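Local structure of muscarinic toxin-like protein 3 homolog (Ophiophagus hannah, 3HH7) at residues Tyr4-Gln7 / Pro11-Thr14. The protein is a homodimeric three-finger neurotoxin of king cobra venom that acts postsynaptically, probably inhibiting nicotinic acetylcholine receptors. Numbering follows the deposited sequence.
Sequences YNHQ and PETT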
loop_
_atom_site.group_PDB
_atom_site.type_symbol
_atom_site.label_atom_id
_atom_site.label_comp_id
_atom_site.label_asym_id
_atom_site.label_seq_id
_atom_site.Cartn_x
_atom_site.Cartn_y
_atom_site.Cartn_z
ATOM N N TYR A 4 0.393 -6.310 12.911
ATOM C CA TYR A 4 1.639 -5.872 13.527
ATOM C C TYR A 4 1.551 -4.384 13.843
ATOM O O TYR A 4 0.919 -3.624 13.100
ATOM C CB TYR A 4 2.825 -6.118 12.608
ATOM C CG TYR A 4 3.165 -7.575 12.451
ATOM C CD1 TYR A 4 3.797 -8.271 13.478
ATOM C CD2 TYR A 4 2.857 -8.256 11.279
ATOM C CE1 TYR A 4 4.120 -9.618 13.333
ATOM C CE2 TYR A 4 3.162 -9.596 11.135
ATOM C CZ TYR A 4 3.793 -10.269 12.166
ATOM O OH TYR A 4 4.103 -11.602 12.000
ATOM N N ASN A 5 2.177 -3.965 14.941
ATOM C CA ASN A 5 2.217 -2.537 15.257
ATOM C C ASN A 5 3.567 -2.020 15.715
ATOM O O ASN A 5 3.675 -0.874 16.167
ATOM C CB ASN A 5 1.099 -2.152 16.243
ATOM C CG ASN A 5 1.305 -2.731 17.625
ATOM O OD1 ASN A 5 2.022 -3.714 17.793
ATOM N ND2 ASN A 5 0.663 -2.132 18.627
ATOM N N HIS A 6 4.596 -2.852 15.570
ATOM C CA HIS A 6 5.946 -2.447 15.954
ATOM C C HIS A 6 6.557 -1.474 14.951
ATOM O O HIS A 6 6.299 -1.544 13.743
ATOM C CB HIS A 6 6.857 -3.662 16.170
ATOM C CG HIS A 6 7.034 -4.518 14.961
ATOM N ND1 HIS A 6 5.995 -5.235 14.404
ATOM C CD2 HIS A 6 8.133 -4.809 14.224
ATOM C CE1 HIS A 6 6.443 -5.903 13.357
ATOM N NE2 HIS A 6 7.736 -5.669 13.229
ATOM N N GLN A 7 7.350 -0.545 15.477
ATOM C CA GLN A 7 8.056 0.433 14.664
ATOM C C GLN A 7 9.379 -0.091 14.135
ATOM O O GLN A 7 10.161 -0.692 14.869
ATOM C CB GLN A 7 8.467 1.646 15.513
ATOM C CG GLN A 7 7.334 2.421 16.137
ATOM C CD GLN A 7 7.791 3.143 17.381
ATOM O OE1 GLN A 7 8.097 2.513 18.392
ATOM N NE2 GLN A 7 7.856 4.463 17.315
ATOM N N PRO A 11 11.390 -5.204 18.237
ATOM C CA PRO A 11 10.790 -6.547 18.290
ATOM C C PRO A 11 9.320 -6.557 17.869
ATOM O O PRO A 11 8.579 -5.646 18.223
ATOM C CB PRO A 11 10.908 -6.918 19.770
ATOM C CG PRO A 11 12.075 -6.143 20.254
ATOM C CD PRO A 11 11.997 -4.827 19.528
ATOM N N GLU A 12 8.911 -7.576 17.115
ATOM C CA GLU A 12 7.522 -7.688 16.663
ATOM C C GLU A 12 6.522 -7.574 17.803
ATOM O O GLU A 12 6.685 -8.212 18.855
ATOM C CB GLU A 12 7.286 -9.040 16.000
ATOM C CG GLU A 12 7.804 -9.228 14.597
ATOM C CD GLU A 12 7.309 -10.560 14.026
ATOM O OE1 GLU A 12 6.758 -11.366 14.803
ATOM O OE2 GLU A 12 7.456 -10.792 12.813
ATOM N N THR A 13 5.486 -6.776 17.590
ATOM C CA THR A 13 4.331 -6.734 18.479
ATOM C C THR A 13 3.071 -6.666 17.638
ATOM O O THR A 13 3.120 -6.264 16.471
ATOM C CB THR A 13 4.374 -5.540 19.460
ATOM O OG1 THR A 13 4.395 -4.308 18.730
ATOM C CG2 THR A 13 5.625 -5.621 20.340
ATOM N N THR A 14 1.951 -7.089 18.222
ATOM C CA THR A 14 0.679 -7.000 17.519
ATOM C C THR A 14 -0.384 -6.302 18.346
ATOM O O THR A 14 -0.261 -6.134 19.571
ATOM C CB THR A 14 0.157 -8.373 17.063
ATOM O OG1 THR A 14 -0.012 -9.218 18.203
ATOM C CG2 THR A 14 1.112 -9.030 16.083
#
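His-6 lays its imidazole against the backbone of Glu-12. His-6 CB starts close to the Pro-11 carbonyl, 3.3 Å from Pro-11 O. With CG held between the backbone N and the carbonyl carbon (chi1 61°), the ring lies with one face on Glu-12 CA. CG lies 3.6 Å from Glu-12 CA, which sits almost squarely over the ring centre as a CH-pi contact, 10° off the ring normal. ND1 is near the backbone N of Thr-13, while at the far end CE1 and NE2 run beside Glu-12 CG, the two side chains pointing the same way. In the plane of the imidazole, at its edge, comes Tyr-4 CG. The carboxylate of Glu-12 continues past the histidine to the phenol of Tyr-4, Glu-12 CD lying 3.4 Å from Tyr-4 CE1 with ring and carboxylate planes 52° apart; its OE2 is hydrogen-bonded to Gln-65. Methyl CG2 of Thr-14 meets the same phenol at Tyr-4 CD1, 3.8 Å away. A backbone hydrogen bond ties the two segments, Asn-5 N to Thr-13 O at 2.9 Å, and that oxygen also receives a CA-H...O contact from Tyr-4 CA. Tyr-4 and Thr-14 form an antiparallel non-hydrogen-bonded pair, which ends the short two-stranded ladder. The contact lies in the first finger of the three-finger fold, just beyond strands 2-4 and 14-16; Asn-64 binds Tyr-4 N, and Arg-39 of strand 34-42 reaches His-6 O, linking this finger to the three-stranded sheet.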